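Local structure of HTH-type transcriptional regulator AldR (Mycobacterium tuberculosis, 4PCQ) at residues 34-39 / 66-71; 95-100 / 166-171; 121-126 / 137-142. The protein regulates transcription of the L-alanine dehydrogenase gene ald by binding its upstream region, activating expression when L-alanine is present and repressing it in its absence. One frame throughout, in Å; residues are numbered along the deposited sequence.

Interaction 1 (34-39 / 66-71)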
loop_
_atom_site.group_PDB
_atom_site.type_symbol
_atom_site.label_atom_id
_atom_site.label_comp_id
_atom_site.label_asym_id
_atom_site.label_seq_id
_atom_site.Cartn_x
_atom_site.Cartn_y
_atom_site.Cartn_z
ATOM N N GLU B 34 9.270 20.583 12.719
ATOM C CA GLU B 34 7.849 20.474 13.033
ATOM C C GLU B 34 7.005 20.782 11.803
ATOM O O GLU B 34 5.938 20.202 11.616
ATOM C CB GLU B 34 7.485 21.409 14.179
ATOM N N VAL B 35 7.490 21.694 10.967
ATOM C CA VAL B 35 6.795 22.044 9.734
ATOM C C VAL B 35 6.777 20.849 8.778
ATOM O O VAL B 35 5.731 20.504 8.218
ATOM C CB VAL B 35 7.431 23.276 9.054
ATOM C CG1 VAL B 35 6.919 23.436 7.632
ATOM C CG2 VAL B 35 7.161 24.532 9.872
ATOM N N ASP B 36 7.930 20.198 8.626
ATOM C CA ASP B 36 8.030 19.010 7.788
ATOM C C ASP B 36 7.114 17.916 8.317
ATOM O O ASP B 36 6.449 17.218 7.547
ATOM C CB ASP B 36 9.465 18.474 7.776
ATOM C CG ASP B 36 10.395 19.282 6.896
ATOM O OD1 ASP B 36 9.911 19.955 5.961
ATOM O OD2 ASP B 36 11.621 19.231 7.137
ATOM N N ARG B 37 7.059 17.803 9.642
ATOM C CA ARG B 37 6.220 16.812 10.301
ATOM C C ARG B 37 4.748 17.052 9.999
ATOM O O ARG B 37 4.037 16.138 9.579
ATOM C CB ARG B 37 6.465 16.832 11.798
ATOM N N ARG B 38 4.297 18.286 10.210
ATOM C CA ARG B 38 2.915 18.654 9.929
ATOM C C ARG B 38 2.573 18.400 8.464
ATOM O O ARG B 38 1.488 17.904 8.144
ATOM C CB ARG B 38 2.667 20.108 10.295
ATOM N N ILE B 39 3.509 18.733 7.578
ATOM C CA ILE B 39 3.319 18.503 6.150
ATOM C C ILE B 39 3.109 17.022 5.839
ATOM O O ILE B 39 2.148 16.655 5.162
ATOM C CB ILE B 39 4.515 19.027 5.326
ATOM C CG1 ILE B 39 4.503 20.553 5.275
ATOM C CG2 ILE B 39 4.483 18.464 3.914
ATOM C CD1 ILE B 39 5.653 21.137 4.489
ATOM N N HIS B 66 5.731 24.773 -0.849
ATOM C CA HIS B 66 6.101 24.067 -2.068
ATOM C C HIS B 66 7.567 23.668 -2.030
ATOM O O HIS B 66 7.925 22.553 -2.421
ATOM C CB HIS B 66 5.829 24.935 -3.295
ATOM C CG HIS B 66 6.287 24.320 -4.584
ATOM N ND1 HIS B 66 5.483 23.505 -5.343
ATOM C CD2 HIS B 66 7.469 24.408 -5.239
ATOM C CE1 HIS B 66 6.149 23.113 -6.420
ATOM N NE2 HIS B 66 7.354 23.646 -6.378
ATOM N N GLY B 67 8.413 24.577 -1.552
ATOM C CA GLY B 67 9.827 24.278 -1.418
ATOM C C GLY B 67 10.054 23.118 -0.466
ATOM O O GLY B 67 10.914 22.268 -0.694
ATOM N N ARG B 68 9.262 23.088 0.602
ATOM C CA ARG B 68 9.359 22.045 1.612
ATOM C C ARG B 68 8.889 20.676 1.103
ATOM O O ARG B 68 9.508 19.652 1.396
ATOM C CB ARG B 68 8.571 22.447 2.857
ATOM C CG ARG B 68 9.264 23.486 3.726
ATOM C CD ARG B 68 10.632 23.013 4.180
ATOM N NE ARG B 68 11.144 23.794 5.302
ATOM C CZ ARG B 68 10.998 23.451 6.578
ATOM N NH1 ARG B 68 10.350 22.339 6.900
ATOM N NH2 ARG B 68 11.497 24.222 7.535
ATOM N N VAL B 69 7.782 20.655 0.367
ATOM C CA VAL B 69 7.274 19.418 -0.220
ATOM C C VAL B 69 8.249 18.871 -1.260
ATOM O O VAL B 69 8.525 17.664 -1.307
ATOM C CB VAL B 69 5.898 19.632 -0.881
ATOM C CG1 VAL B 69 5.445 18.367 -1.586
ATOM C CG2 VAL B 69 4.874 20.083 0.146
ATOM N N ARG B 70 8.780 19.773 -2.081
ATOM C CA ARG B 70 9.794 19.419 -3.068
ATOM C C ARG B 70 11.021 18.847 -2.381
ATOM O O ARG B 70 11.630 17.880 -2.848
ATOM C CB ARG B 70 10.202 20.649 -3.874
ATOM C CG ARG B 70 9.264 21.009 -4.995
ATOM C CD ARG B 70 9.225 19.901 -6.023
ATOM N NE ARG B 70 8.086 19.011 -5.824
ATOM C CZ ARG B 70 7.944 17.840 -6.433
ATOM N NH1 ARG B 70 8.883 17.405 -7.262
ATOM N NH2 ARG B 70 6.876 17.095 -6.195
ATOM N N ARG B 71 11.358 19.459 -1.253
ATOM C CA ARG B 71 12.462 19.035 -0.417
ATOM C C ARG B 71 12.213 17.584 0.021
ATOM O O ARG B 71 13.093 16.718 -0.099
ATOM C CB ARG B 71 12.539 19.970 0.799
ATOM C CG ARG B 71 13.949 20.338 1.251
ATOM C CD ARG B 71 14.692 19.095 1.717
ATOM N NE ARG B 71 14.900 19.015 3.172
ATOM C CZ ARG B 71 13.969 19.204 4.111
ATOM N NH1 ARG B 71 12.710 19.495 3.796
ATOM N NH2 ARG B 71 14.297 19.090 5.393
#
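Asp36 faces Arg68 and Arg71 across the crossing of two helices, and its carboxylate is divided between them. OD1 lies 2.6 Å from Arg68 NH1 in a salt bridge whose hydrogen bond is bent and weak, while OD2 receives Arg71 NH2 at 3.2 Å in a straighter one. OD2 is approached on its syn side, and the oxygen lies nearly in the plane of the Arg71 guanidinium. The carboxylate plane is turned 41° from the guanidinium of Arg71 and 60° from that of Arg68. Arg68 has a second acidic partner, Asp33, which forms a salt bridge with NH2, so this arginine is held between two carboxylates at the start of helix 34-45. The charges of the two arginines would be expected to favour the ionised form of Asp36.

Aliphatic groups pack against the same arginine and beyond it. Val35 places a methyl, CG1, over one face of the charged guanidinium, 3.7 Å from Arg68 NH1. Ile39 uses both of its branches: CD1 meets Arg68 CB at 3.6 Å, where the arginine is still aliphatic, and CG2 reaches Val69 CG2 at 4.1 Å. Its chi1 of -73° sets CG1 anti to the carbonyl carbon, which carries CD1 to the arginine, and leaves CG2 anti to the backbone N, toward the valine. Val58 and Leu54 of helix 51-58 touch Val35 and Val69, respectively, extending this apolar cluster.

The axes of the two segments are 10.5 Å apart and cross close to perpendicular. A first helix packed across the last of three is characteristic of the winged helix-turn-helix domain of Lrp/AsnC regulators; here it packs across helix 62-75, which overlaps the predicted DNA-binding motif and probably supplies its recognition helix.

Interaction 2 (95-100 / 166-171)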
loop_
_atom_site.group_PDB
_atom_site.type_symbol
_atom_site.label_atom_id
_atom_site.label_comp_id
_atom_site.label_asym_id
_atom_site.label_seq_id
_atom_site.Cartn_x
_atom_site.Cartn_y
_atom_site.Cartn_z
ATOM N N GLN B 95 -7.176 -11.452 -6.945
ATOM C CA GLN B 95 -5.938 -10.977 -6.322
ATOM C C GLN B 95 -5.166 -12.107 -5.664
ATOM O O GLN B 95 -5.754 -13.076 -5.194
ATOM C CB GLN B 95 -6.213 -9.880 -5.296
ATOM C CG GLN B 95 -6.441 -8.506 -5.887
ATOM C CD GLN B 95 -6.728 -7.465 -4.823
ATOM O OE1 GLN B 95 -5.863 -6.657 -4.476
ATOM N NE2 GLN B 95 -7.949 -7.475 -4.301
ATOM N N ALA B 96 -3.842 -11.985 -5.652
ATOM C CA ALA B 96 -3.003 -13.027 -5.074
ATOM C C ALA B 96 -1.767 -12.507 -4.341
ATOM O O ALA B 96 -1.324 -11.381 -4.536
ATOM C CB ALA B 96 -2.590 -14.018 -6.147
ATOM N N MET B 97 -1.226 -13.368 -3.494
ATOM C CA MET B 97 -0.011 -13.126 -2.750
ATOM C C MET B 97 0.949 -14.237 -3.156
ATOM O O MET B 97 0.710 -15.400 -2.832
ATOM C CB MET B 97 -0.323 -13.273 -1.268
ATOM C CG MET B 97 -0.492 -12.016 -0.436
ATOM S SD MET B 97 0.839 -10.813 -0.514
ATOM C CE MET B 97 0.329 -9.752 0.846
ATOM N N ILE B 98 2.042 -13.898 -3.828
ATOM C CA ILE B 98 2.971 -14.924 -4.287
ATOM C C ILE B 98 4.306 -14.819 -3.568
ATOM O O ILE B 98 5.048 -13.871 -3.786
ATOM C CB ILE B 98 3.222 -14.811 -5.795
ATOM C CG1 ILE B 98 1.899 -14.701 -6.548
ATOM C CG2 ILE B 98 4.000 -16.003 -6.291
ATOM C CD1 ILE B 98 2.073 -14.395 -8.024
ATOM N N SER B 99 4.619 -15.798 -2.724
ATOM C CA SER B 99 5.894 -15.796 -2.015
ATOM C C SER B 99 6.964 -16.449 -2.876
ATOM O O SER B 99 6.792 -17.568 -3.347
ATOM C CB SER B 99 5.774 -16.529 -0.678
ATOM O OG SER B 99 5.279 -17.842 -0.851
ATOM N N VAL B 100 8.062 -15.735 -3.098
ATOM C CA VAL B 100 9.109 -16.217 -3.991
ATOM C C VAL B 100 10.401 -16.554 -3.257
ATOM O O VAL B 100 10.885 -15.775 -2.433
ATOM C CB VAL B 100 9.418 -15.190 -5.092
ATOM C CG1 VAL B 100 10.499 -15.713 -6.017
ATOM C CG2 VAL B 100 8.159 -14.852 -5.872
ATOM N N THR B 166 -0.938 -17.668 -3.447
ATOM C CA THR B 166 -2.059 -17.837 -2.565
ATOM C C THR B 166 -3.169 -16.809 -2.876
ATOM O O THR B 166 -2.857 -15.696 -3.270
ATOM C CB THR B 166 -1.619 -17.673 -1.096
ATOM O OG1 THR B 166 -0.650 -18.672 -0.775
ATOM C CG2 THR B 166 -2.834 -17.861 -0.215
ATOM N N SER B 167 -4.450 -17.147 -2.700
ATOM C CA SER B 167 -5.547 -16.221 -3.037
ATOM C C SER B 167 -5.844 -15.132 -1.968
ATOM O O SER B 167 -5.923 -15.387 -0.759
ATOM C CB SER B 167 -6.814 -17.032 -3.338
ATOM O OG SER B 167 -7.720 -16.307 -4.146
ATOM N N LEU B 168 -5.967 -13.900 -2.449
ATOM C CA LEU B 168 -6.445 -12.778 -1.647
ATOM C C LEU B 168 -7.941 -12.568 -1.787
ATOM O O LEU B 168 -8.438 -12.384 -2.896
ATOM C CB LEU B 168 -5.738 -11.492 -2.049
ATOM C CG LEU B 168 -4.492 -11.094 -1.282
ATOM C CD1 LEU B 168 -3.876 -9.885 -1.931
ATOM C CD2 LEU B 168 -4.954 -10.751 0.113
ATOM N N ILE B 169 -8.663 -12.594 -0.673
ATOM C CA ILE B 169 -10.103 -12.390 -0.731
ATOM C C ILE B 169 -10.516 -10.929 -0.457
ATOM O O ILE B 169 -11.434 -10.419 -1.092
ATOM C CB ILE B 169 -10.848 -13.389 0.166
ATOM C CG1 ILE B 169 -10.400 -14.818 -0.153
ATOM C CG2 ILE B 169 -12.326 -13.238 -0.051
ATOM C CD1 ILE B 169 -11.170 -15.896 0.574
ATOM N N PHE B 170 -9.817 -10.252 0.451
ATOM C CA PHE B 170 -10.119 -8.857 0.792
ATOM C C PHE B 170 -8.805 -8.134 1.080
ATOM O O PHE B 170 -7.833 -8.749 1.519
ATOM C CB PHE B 170 -10.975 -8.781 2.064
ATOM C CG PHE B 170 -12.204 -9.646 2.039
ATOM C CD1 PHE B 170 -13.258 -9.377 1.182
ATOM C CD2 PHE B 170 -12.268 -10.778 2.836
ATOM C CE1 PHE B 170 -14.378 -10.199 1.159
ATOM C CE2 PHE B 170 -13.372 -11.607 2.813
ATOM C CZ PHE B 170 -14.429 -11.320 1.975
ATOM N N GLU B 171 -8.787 -6.824 0.841
ATOM C CA GLU B 171 -7.648 -5.968 1.185
ATOM C C GLU B 171 -8.102 -4.733 1.951
ATOM O O GLU B 171 -9.107 -4.117 1.602
ATOM C CB GLU B 171 -6.898 -5.568 -0.090
ATOM C CG GLU B 171 -5.969 -4.361 0.018
ATOM C CD GLU B 171 -4.692 -4.617 0.773
ATOM O OE1 GLU B 171 -4.565 -5.685 1.403
ATOM O OE2 GLU B 171 -3.809 -3.737 0.732
HETATM O O HOH W 1 1.886 -17.092 -0.650
#
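Met97 and Leu168 meet through their middle carbons: chi1 of Met97 (-102°) and the bend that follows at chi2 carry CG to within 4.2 Å of Leu168 CG, where the two side chains run at a slant to one another. A chi1 of -61° sets Thr166 OG1 anti to the carbonyl carbon, beside the backbone N, where a water links it to Met97 O. The water lies 3.0 Å from Thr166 OG1 and donates to the carbonyl oxygen of Met97.

Around these groups the antiparallel backbones are joined by three hydrogen bonds. Met97 and Thr166 form a hydrogen-bonded pair: Met97 N gives to Thr166 O at 2.9 Å, and Thr166 N returns a more bent bond to Met97 O. Farther along, Leu168 N donates to Gln95 O. Ala96 faces Ser167 between them as a non-hydrogen-bonded pair, with Ala96 CA 3.2 Å from Thr166 O in a CA-H...O contact. Next to it, Leu168 CB packs 3.7 Å from Gln95 CB.

Strand 94-101 is flanked on its other edge by strand 135-141. Ala96 and Ile98 lean on helix 144-156, whereas Met97 and Leu168 on the other face pack against Tyr127 and Phe128 of the second subunit, whose strand continues the sheet beyond 166-171.

Interaction 3 (121-126 / 137-142)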
loop_
_atom_site.group_PDB
_atom_site.type_symbol
_atom_site.label_atom_id
_atom_site.label_comp_id
_atom_site.label_asym_id
_atom_site.label_seq_id
_atom_site.Cartn_x
_atom_site.Cartn_y
_atom_site.Cartn_z
ATOM N N ARG B 121 2.967 -5.284 -14.953
ATOM C CA ARG B 121 1.643 -4.685 -14.798
ATOM C C ARG B 121 0.837 -5.222 -13.620
ATOM O O ARG B 121 0.114 -4.470 -12.963
ATOM C CB ARG B 121 0.847 -4.841 -16.089
ATOM N N GLN B 122 0.964 -6.514 -13.345
ATOM C CA GLN B 122 0.153 -7.134 -12.301
ATOM C C GLN B 122 0.579 -6.787 -10.871
ATOM O O GLN B 122 -0.264 -6.701 -9.978
ATOM C CB GLN B 122 0.116 -8.654 -12.476
ATOM C CG GLN B 122 -0.643 -9.126 -13.701
ATOM C CD GLN B 122 0.279 -9.550 -14.823
ATOM O OE1 GLN B 122 1.358 -8.983 -15.001
ATOM N NE2 GLN B 122 -0.135 -10.564 -15.582
ATOM N N VAL B 123 1.875 -6.586 -10.655
ATOM C CA VAL B 123 2.379 -6.357 -9.301
ATOM C C VAL B 123 1.868 -5.051 -8.699
ATOM O O VAL B 123 1.889 -3.997 -9.337
ATOM C CB VAL B 123 3.930 -6.392 -9.232
ATOM C CG1 VAL B 123 4.452 -7.716 -9.750
ATOM C CG2 VAL B 123 4.535 -5.263 -10.014
ATOM N N MET B 124 1.335 -5.151 -7.489
ATOM C CA MET B 124 0.929 -3.973 -6.736
ATOM C C MET B 124 1.902 -3.712 -5.599
ATOM O O MET B 124 2.335 -2.579 -5.398
ATOM C CB MET B 124 -0.501 -4.103 -6.212
ATOM C CG MET B 124 -1.391 -4.934 -7.098
ATOM S SD MET B 124 -2.487 -3.861 -8.035
ATOM C CE MET B 124 -1.482 -3.607 -9.507
ATOM N N ASP B 125 2.258 -4.755 -4.858
ATOM C CA ASP B 125 3.186 -4.558 -3.753
ATOM C C ASP B 125 4.338 -5.560 -3.763
ATOM O O ASP B 125 4.186 -6.697 -4.206
ATOM C CB ASP B 125 2.440 -4.632 -2.424
ATOM C CG ASP B 125 1.569 -3.421 -2.176
ATOM O OD1 ASP B 125 2.057 -2.281 -2.333
ATOM O OD2 ASP B 125 0.387 -3.613 -1.822
ATOM N N VAL B 126 5.492 -5.134 -3.263
ATOM C CA VAL B 126 6.621 -6.036 -3.074
ATOM C C VAL B 126 7.143 -5.953 -1.648
ATOM O O VAL B 126 7.497 -4.877 -1.175
ATOM C CB VAL B 126 7.771 -5.711 -4.039
ATOM C CG1 VAL B 126 8.961 -6.611 -3.767
ATOM C CG2 VAL B 126 7.311 -5.839 -5.479
ATOM N N LEU B 137 4.894 -11.071 -3.279
ATOM C CA LEU B 137 4.394 -10.158 -4.284
ATOM C C LEU B 137 2.881 -10.075 -4.170
ATOM O O LEU B 137 2.197 -11.079 -4.326
ATOM C CB LEU B 137 4.751 -10.710 -5.661
ATOM C CG LEU B 137 6.231 -10.735 -6.059
ATOM C CD1 LEU B 137 6.388 -10.766 -7.567
ATOM C CD2 LEU B 137 7.011 -9.584 -5.450
ATOM N N HIS B 138 2.350 -8.885 -3.912
ATOM C CA HIS B 138 0.908 -8.683 -3.957
ATOM C C HIS B 138 0.543 -8.292 -5.376
ATOM O O HIS B 138 0.952 -7.232 -5.861
ATOM C CB HIS B 138 0.485 -7.588 -2.978
ATOM C CG HIS B 138 -0.946 -7.166 -3.116
ATOM N ND1 HIS B 138 -1.424 -5.974 -2.607
ATOM C CD2 HIS B 138 -2.008 -7.773 -3.698
ATOM C CE1 HIS B 138 -2.712 -5.869 -2.871
ATOM N NE2 HIS B 138 -3.093 -6.949 -3.532
ATOM N N VAL B 139 -0.221 -9.156 -6.038
ATOM C CA VAL B 139 -0.549 -8.977 -7.450
ATOM C C VAL B 139 -2.051 -9.021 -7.731
ATOM O O VAL B 139 -2.829 -9.592 -6.963
ATOM C CB VAL B 139 0.129 -10.049 -8.334
ATOM C CG1 VAL B 139 1.640 -9.999 -8.184
ATOM C CG2 VAL B 139 -0.406 -11.432 -7.996
ATOM N N ALA B 140 -2.444 -8.419 -8.850
ATOM C CA ALA B 140 -3.825 -8.478 -9.317
ATOM C C ALA B 140 -3.891 -8.977 -10.759
ATOM O O ALA B 140 -3.078 -8.593 -11.598
ATOM C CB ALA B 140 -4.480 -7.116 -9.206
ATOM N N ALA B 141 -4.870 -9.835 -11.030
ATOM C CA ALA B 141 -5.077 -10.417 -12.350
ATOM C C ALA B 141 -6.571 -10.558 -12.665
ATOM O O ALA B 141 -7.416 -10.599 -11.759
ATOM C CB ALA B 141 -4.387 -11.765 -12.440
ATOM N N ARG B 142 -6.884 -10.630 -13.957
ATOM C CA ARG B 142 -8.264 -10.729 -14.424
ATOM C C ARG B 142 -8.860 -12.114 -14.168
ATOM O O ARG B 142 -9.994 -12.236 -13.701
ATOM C CB ARG B 142 -8.359 -10.370 -15.908
ATOM C CG ARG B 142 -7.256 -10.958 -16.769
ATOM C CD ARG B 142 -7.642 -10.976 -18.241
ATOM N NE ARG B 142 -6.661 -11.695 -19.052
ATOM C CZ ARG B 142 -5.632 -11.119 -19.665
ATOM N NH1 ARG B 142 -5.449 -9.811 -19.565
ATOM N NH2 ARG B 142 -4.786 -11.850 -20.381
#
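Two bumps on strand 123-126, Met124 and Asp125, are set against the single residue His138, whose carbonyl oxygen is gripped by both backbone N-H groups. Met124 N comes almost straight at it, 2.7 Å from His138 O, and Asp125 N approaches in the carbonyl plane, on a lone pair of that oxygen. Met124 CB lies over one face of the imidazole, offset toward the rim, and its SD lies 4.0 Å from Ala140 CB.

Asp125 and His138 run side by side, the histidine's chi1 of 171° placing CG anti to the backbone N and the ring alongside the aspartate. ND1 of His138 donates to Asp125 OD2 at 3.1 Å, nearly in the ring plane and on the anti side of the carboxylate, with the two planes 40° apart. NE2 is taken by Gln95 OE1, so both ring nitrogens are bonded and the imidazole's rotation is fixed; Tyr127 of the second subunit meets the ring edge-to-face.

Between the two strands the fit on the other face is aliphatic. Val126 CG1 and CG2 straddle Leu137 CD2 (CG2 at 3.8 Å), and Leu137 CD1 reaches Val123 CG1 at 4.2 Å. Val123 CG1 also touches Val139 CG1. Phe150 of helix 144-156 covers both valines.

The register moves by one residue between Val123 and Asp125, a classic beta bulge, here within the hairpin of the ferredoxin-like effector-binding domain of Lrp/AsnC proteins.

Interactions 2 and 3 belong to one antiparallel sheet in the effector-binding domain, while interaction 1 lies in the DNA-binding domain, its centre 36 Å from that of interaction 2 and 31 Å from that of interaction 3. The two sheet contacts join directly, because strands 94-101 and 135-141 are neighbours: Ile98 O is 2.9 Å from Leu137 N, and Leu168 CD1 packs on the ring of His138. Interaction 3 is the most buried; interactions 1 and 2 are partly buried. Backbone hydrogen bonds dominate both sheet contacts, which also touch the second subunit, whereas the helix crossing of interaction 1 depends wholly on side chains, combining a salt-bridge network with aliphatic packing.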